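Local coordinates for glucokinase (Leishmania braziliensis MHOM/BR/75/M2904, PDB 6EDI), which probably phosphorylates D-glucose with ATP to give glucose 6-phosphate, as glucokinases of the actin-like ATPase superfamily do, at residues A[351-356]-A[390-395]; A[83-88]-A[140-145]. All blocks are in the same frame, centred on the assembly; numbering follows the deposited sequence.

How the contacts relate
From the N terminus, the chain first builds the mixed sheet that contains strands 41-48, 51-58 and 110-117. Contact 2 belongs to this half: helix 84-98 lies against the sheet, and after 51 intervening residues the chain returns in the loop between strands 137-138 and 152-156. Contact 1 closes well downstream in the second mixed sheet, where the mostly helical excursion between strands 345-348 and 389-393 comes back so that 390-395 meets helix 351-355. The two loops therefore follow in series, neither nested nor crossed. Their centres lie 34 Å apart: contact 2 joins helix 84-98 to the loop 140-145 beside the first sheet, and contact 1 joins helix 351-355 to the end of strand 389-393 in the second.

Contact 1: A[351-356]-A[390-395]; sequences DNVVAN and FLRQVS
Val354 lays one methyl, CG2, obliquely over the aliphatic arm of Gln393, with CG2 3.6 Å from Gln393 CG. Helix 351-355 and strand 390-393 run at right angles here (signed crossing angle -90°), within the beta-alpha-beta crossover that joins parallel neighbours 345-348 and 389-393. Branching at CB suits Val354, because its two methyls serve different partners: with CG1 anti to the backbone N (chi1 166°), CG1 reaches Val394 O at 3.6 Å, while CG2 stands beside the N and turns to Gln393. Val353, one residue back, points its CB toward the strand and sets CG1 3.7 Å from Gln393 O. The same methyl meets Arg392 more loosely, at CG, before that side chain bends at chi3; its NH2 forms a long, weak ion pair with Glu361.

Gln393 suits its place by combining a greasy stem with a polar end. Its extended chain carries the amide past the valine, where NE2 donates to Ser395 O at 2.9 Å and nearly straight (168°). The acceptor lies close to the amide plane, although the donor sits above the plane of the Ser395 carbonyl. OE1 accepts from Gly350 N, just ahead of the helix, so both ends of the amide are used and its rotation is fixed.

Between the two segments no hydrogen bond forms. Methyls of both valines lie against Gln393 O, which is buried and has no polar partner in the model, which suggests that van der Waals packing holds the junction and that this carbonyl probably pays some desolvation cost.

Contact 2: A[83-88]-A[140-145]; sequences QLLEFF and VDYPVE
Phe88 and Tyr142 form a T-shaped (edge-to-face) pair where helix 84-98, lying on the N-terminal mixed sheet of this actin-like ATPase fold, meets the loop after strand 137-138. The bump is Phe88 CE2, which stands 3.7 Å above the plane of the Tyr142 ring, over its centre and within about 4 Å of all six ring carbons, so the ring face is the surface it presses on. The ring planes are 76° apart and the centroids 5.0 Å.

Leu85 sends CD1 to the edge of the Tyr142 ring, 3.5 Å from CE1 and near the ring plane, while its CD2 rests against Asp141 CB. Leu84 comes in obliquely, with CD1 3.6 Å from Tyr142 OH. A tyrosine suits this spot because its flat ring offers a face to Phe88 and an edge to Leu85, and its hydroxyl carries the side chain on to Leu84 CD1; Val115 of strand 110-117 also touches it.

Pro143, rigid and compact, lies against the root and flank of the phenylalanine: its CG abuts Phe88 CB at 3.4 Å and its CD meets Phe88 CD2. Back within the helix, Leu84 O accepts the helical hydrogen bond from Phe88 N, which accounts for its place over one face of the Phe88 ring, 3.3 Å above the plane and offset toward the rim.

Contact 1: A[351-356]-A[390-395]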
loop_
_atom_site.group_PDB
_atom_site.type_symbol
_atom_site.label_atom_id
_atom_site.label_comp_id
_atom_site.label_asym_id
_atom_site.label_seq_id
_atom_site.Cartn_x
_atom_site.Cartn_y
_atom_site.Cartn_z
ATOM N N ASP A 351 -4.749 -1.258 22.262
ATOM C CA ASP A 351 -5.192 -1.112 23.657
ATOM C C ASP A 351 -6.009 0.164 23.915
ATOM O O ASP A 351 -7.046 0.121 24.589
ATOM C CB ASP A 351 -3.985 -1.157 24.606
ATOM C CG ASP A 351 -3.172 -2.427 24.469
ATOM O OD1 ASP A 351 -3.772 -3.517 24.339
ATOM O OD2 ASP A 351 -1.924 -2.334 24.495
ATOM N N ASN A 352 -5.547 1.289 23.372
ATOM C CA ASN A 352 -6.273 2.546 23.497
ATOM C C ASN A 352 -7.673 2.523 22.918
ATOM O O ASN A 352 -8.594 3.049 23.520
ATOM C CB ASN A 352 -5.481 3.716 22.914
ATOM C CG ASN A 352 -4.493 4.301 23.911
ATOM O OD1 ASN A 352 -3.364 4.636 23.553
ATOM N ND2 ASN A 352 -4.915 4.423 25.176
ATOM N N VAL A 353 -7.846 1.912 21.752
ATOM C CA VAL A 353 -9.175 1.847 21.170
ATOM C C VAL A 353 -10.084 0.980 22.023
ATOM O O VAL A 353 -11.254 1.313 22.228
ATOM C CB VAL A 353 -9.128 1.383 19.709
ATOM C CG1 VAL A 353 -10.479 0.811 19.256
ATOM C CG2 VAL A 353 -8.725 2.555 18.855
ATOM N N VAL A 354 -9.544 -0.115 22.540
ATOM C CA VAL A 354 -10.324 -0.971 23.438
ATOM C C VAL A 354 -10.700 -0.190 24.702
ATOM O O VAL A 354 -11.864 -0.164 25.116
ATOM C CB VAL A 354 -9.557 -2.250 23.825
ATOM C CG1 VAL A 354 -10.231 -2.934 25.012
ATOM C CG2 VAL A 354 -9.470 -3.214 22.626
ATOM N N ALA A 355 -9.711 0.471 25.283
ATOM C CA ALA A 355 -9.903 1.214 26.543
ATOM C C ALA A 355 -10.927 2.346 26.431
ATOM O O ALA A 355 -11.624 2.660 27.400
ATOM C CB ALA A 355 -8.585 1.766 27.032
ATOM N N ASN A 356 -11.005 2.957 25.249
ATOM C CA ASN A 356 -11.909 4.071 25.012
ATOM C C ASN A 356 -13.222 3.632 24.367
ATOM O O ASN A 356 -13.878 4.407 23.667
ATOM C CB ASN A 356 -11.239 5.123 24.132
ATOM C CG ASN A 356 -10.052 5.798 24.800
ATOM O OD1 ASN A 356 -9.809 5.648 25.996
ATOM N ND2 ASN A 356 -9.316 6.576 24.015
ATOM N N PHE A 390 -16.361 -0.140 8.631
ATOM C CA PHE A 390 -15.408 0.152 9.707
ATOM C C PHE A 390 -15.664 -0.721 10.917
ATOM O O PHE A 390 -16.818 -0.958 11.286
ATOM C CB PHE A 390 -15.455 1.617 10.139
ATOM C CG PHE A 390 -14.575 2.526 9.317
ATOM C CD1 PHE A 390 -14.745 2.628 7.942
ATOM C CD2 PHE A 390 -13.590 3.285 9.925
ATOM C CE1 PHE A 390 -13.937 3.472 7.192
ATOM C CE2 PHE A 390 -12.787 4.130 9.199
ATOM C CZ PHE A 390 -12.948 4.225 7.826
ATOM N N LEU A 391 -14.576 -1.215 11.498
ATOM C CA LEU A 391 -14.626 -2.074 12.680
ATOM C C LEU A 391 -13.728 -1.504 13.775
ATOM O O LEU A 391 -12.776 -0.781 13.489
ATOM C CB LEU A 391 -14.172 -3.502 12.339
ATOM C CG LEU A 391 -14.834 -4.264 11.193
ATOM C CD1 LEU A 391 -14.213 -5.649 11.102
ATOM C CD2 LEU A 391 -16.343 -4.369 11.384
ATOM N N ARG A 392 -14.022 -1.882 15.020
ATOM C CA ARG A 392 -13.347 -1.410 16.221
ATOM C C ARG A 392 -12.993 -2.592 17.097
ATOM O O ARG A 392 -13.867 -3.402 17.388
ATOM C CB ARG A 392 -14.362 -0.644 17.038
ATOM C CG ARG A 392 -14.137 0.786 17.200
ATOM C CD ARG A 392 -15.362 1.288 17.902
ATOM N NE ARG A 392 -15.488 0.615 19.179
ATOM C CZ ARG A 392 -16.642 0.283 19.737
ATOM N NH1 ARG A 392 -17.772 0.579 19.124
ATOM N NH2 ARG A 392 -16.652 -0.329 20.910
ATOM N N GLN A 393 -11.756 -2.669 17.576
ATOM C CA GLN A 393 -11.408 -3.702 18.551
ATOM C C GLN A 393 -12.104 -3.446 19.890
ATOM O O GLN A 393 -12.102 -2.321 20.384
ATOM C CB GLN A 393 -9.894 -3.763 18.768
ATOM C CG GLN A 393 -9.480 -5.035 19.490
ATOM C CD GLN A 393 -7.992 -5.158 19.702
ATOM O OE1 GLN A 393 -7.204 -4.391 19.144
ATOM N NE2 GLN A 393 -7.594 -6.125 20.542
ATOM N N VAL A 394 -12.681 -4.496 20.484
ATOM C CA VAL A 394 -13.335 -4.374 21.790
ATOM C C VAL A 394 -12.756 -5.299 22.855
ATOM O O VAL A 394 -12.930 -5.048 24.051
ATOM C CB VAL A 394 -14.856 -4.596 21.695
ATOM C CG1 VAL A 394 -15.494 -3.532 20.816
ATOM C CG2 VAL A 394 -15.173 -5.997 21.161
ATOM N N SER A 395 -12.098 -6.381 22.438
ATOM C CA SER A 395 -11.547 -7.346 23.396
ATOM C C SER A 395 -10.041 -7.427 23.230
ATOM O O SER A 395 -9.542 -7.600 22.109
ATOM C CB SER A 395 -12.140 -8.748 23.184
ATOM O OG SER A 395 -13.544 -8.726 22.980
#

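Contact 2: A[83-88]-A[140-145]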
loop_
_atom_site.group_PDB
_atom_site.type_symbol
_atom_site.label_atom_id
_atom_site.label_comp_id
_atom_site.label_asym_id
_atom_site.label_seq_id
_atom_site.Cartn_x
_atom_site.Cartn_y
_atom_site.Cartn_z
ATOM N N GLN A 83 20.102 -11.009 21.479
ATOM C CA GLN A 83 19.800 -11.953 22.555
ATOM C C GLN A 83 18.656 -12.911 22.185
ATOM O O GLN A 83 18.477 -13.940 22.826
ATOM C CB GLN A 83 19.506 -11.220 23.872
ATOM C CG GLN A 83 19.469 -12.130 25.103
ATOM C CD GLN A 83 19.486 -11.370 26.424
ATOM O OE1 GLN A 83 19.322 -10.145 26.457
ATOM N NE2 GLN A 83 19.696 -12.094 27.521
ATOM N N LEU A 84 17.898 -12.595 21.132
ATOM C CA LEU A 84 16.882 -13.532 20.651
ATOM C C LEU A 84 17.527 -14.885 20.336
ATOM O O LEU A 84 16.925 -15.923 20.572
ATOM C CB LEU A 84 16.136 -12.990 19.419
ATOM C CG LEU A 84 15.319 -11.707 19.612
ATOM C CD1 LEU A 84 14.463 -11.424 18.404
ATOM C CD2 LEU A 84 14.440 -11.829 20.822
ATOM N N LEU A 85 18.764 -14.863 19.836
ATOM C CA LEU A 85 19.469 -16.093 19.462
ATOM C C LEU A 85 19.646 -17.025 20.655
ATOM O O LEU A 85 19.440 -18.238 20.551
ATOM C CB LEU A 85 20.827 -15.787 18.820
ATOM C CG LEU A 85 20.827 -15.524 17.313
ATOM C CD1 LEU A 85 20.085 -14.247 16.996
ATOM C CD2 LEU A 85 22.241 -15.455 16.753
ATOM N N GLU A 86 20.025 -16.453 21.790
ATOM C CA GLU A 86 20.134 -17.223 23.017
ATOM C C GLU A 86 18.798 -17.864 23.324
ATOM O O GLU A 86 18.730 -19.056 23.631
ATOM C CB GLU A 86 20.542 -16.323 24.175
ATOM C CG GLU A 86 21.751 -15.471 23.876
ATOM C CD GLU A 86 22.384 -14.931 25.126
ATOM O OE1 GLU A 86 21.780 -15.074 26.213
ATOM O OE2 GLU A 86 23.495 -14.371 25.016
ATOM N N PHE A 87 17.733 -17.069 23.222
ATOM C CA PHE A 87 16.393 -17.536 23.575
ATOM C C PHE A 87 15.944 -18.693 22.679
ATOM O O PHE A 87 15.439 -19.704 23.166
ATOM C CB PHE A 87 15.370 -16.396 23.511
ATOM C CG PHE A 87 15.696 -15.226 24.399
ATOM C CD1 PHE A 87 16.485 -15.386 25.528
ATOM C CD2 PHE A 87 15.218 -13.959 24.087
ATOM C CE1 PHE A 87 16.794 -14.304 26.342
ATOM C CE2 PHE A 87 15.510 -12.865 24.893
ATOM C CZ PHE A 87 16.301 -13.039 26.029
ATOM N N PHE A 88 16.128 -18.539 21.372
ATOM C CA PHE A 88 15.734 -19.592 20.445
ATOM C C PHE A 88 16.507 -20.875 20.742
ATOM O O PHE A 88 15.943 -21.972 20.716
ATOM C CB PHE A 88 15.949 -19.157 18.997
ATOM C CG PHE A 88 15.154 -17.952 18.604
ATOM C CD1 PHE A 88 13.943 -17.664 19.231
ATOM C CD2 PHE A 88 15.623 -17.095 17.614
ATOM C CE1 PHE A 88 13.207 -16.528 18.871
ATOM C CE2 PHE A 88 14.906 -15.964 17.251
ATOM C CZ PHE A 88 13.691 -15.682 17.881
ATOM N N VAL A 140 18.343 -14.522 8.927
ATOM C CA VAL A 140 19.234 -15.602 8.503
ATOM C C VAL A 140 20.036 -16.224 9.665
ATOM O O VAL A 140 20.433 -17.390 9.595
ATOM C CB VAL A 140 20.191 -15.113 7.391
ATOM C CG1 VAL A 140 21.200 -14.130 7.952
ATOM C CG2 VAL A 140 20.892 -16.292 6.726
ATOM N N ASP A 141 20.260 -15.463 10.737
ATOM C CA ASP A 141 21.005 -15.988 11.887
ATOM C C ASP A 141 20.169 -16.909 12.776
ATOM O O ASP A 141 20.694 -17.536 13.700
ATOM C CB ASP A 141 21.574 -14.850 12.741
ATOM C CG ASP A 141 22.692 -14.094 12.047
ATOM O OD1 ASP A 141 23.133 -14.534 10.962
ATOM O OD2 ASP A 141 23.131 -13.059 12.595
ATOM N N TYR A 142 18.868 -16.980 12.501
ATOM C CA TYR A 142 17.932 -17.672 13.384
ATOM C C TYR A 142 17.895 -19.169 13.113
ATOM O O TYR A 142 18.095 -19.593 11.974
ATOM C CB TYR A 142 16.522 -17.090 13.238
ATOM C CG TYR A 142 16.378 -15.672 13.748
ATOM C CD1 TYR A 142 17.417 -15.038 14.424
ATOM C CD2 TYR A 142 15.197 -14.974 13.555
ATOM C CE1 TYR A 142 17.290 -13.750 14.885
ATOM C CE2 TYR A 142 15.047 -13.688 14.015
ATOM C CZ TYR A 142 16.099 -13.079 14.680
ATOM O OH TYR A 142 15.962 -11.795 15.138
ATOM N N PRO A 143 17.640 -19.969 14.166
ATOM C CA PRO A 143 17.518 -21.433 14.125
ATOM C C PRO A 143 16.536 -21.914 13.076
ATOM O O PRO A 143 15.342 -21.656 13.198
ATOM C CB PRO A 143 16.931 -21.754 15.495
ATOM C CG PRO A 143 17.482 -20.718 16.381
ATOM C CD PRO A 143 17.540 -19.461 15.551
ATOM N N VAL A 144 17.027 -22.644 12.084
ATOM C CA VAL A 144 16.194 -23.109 10.992
ATOM C C VAL A 144 15.063 -24.030 11.462
ATOM O O VAL A 144 14.003 -24.102 10.838
ATOM C CB VAL A 144 17.067 -23.768 9.908
ATOM C CG1 VAL A 144 16.692 -25.232 9.703
ATOM C CG2 VAL A 144 16.972 -22.982 8.653
ATOM N N GLU A 145 15.283 -24.715 12.577
ATOM C CA GLU A 145 14.257 -25.591 13.109
ATOM C C GLU A 145 13.069 -24.791 13.639
ATOM O O GLU A 145 11.945 -25.295 13.683
ATOM C CB GLU A 145 14.843 -26.475 14.212
ATOM C CG GLU A 145 16.076 -27.263 13.780
ATOM C CD GLU A 145 16.839 -27.845 14.957
ATOM O OE1 GLU A 145 17.657 -27.115 15.555
ATOM O OE2 GLU A 145 16.618 -29.030 15.289
#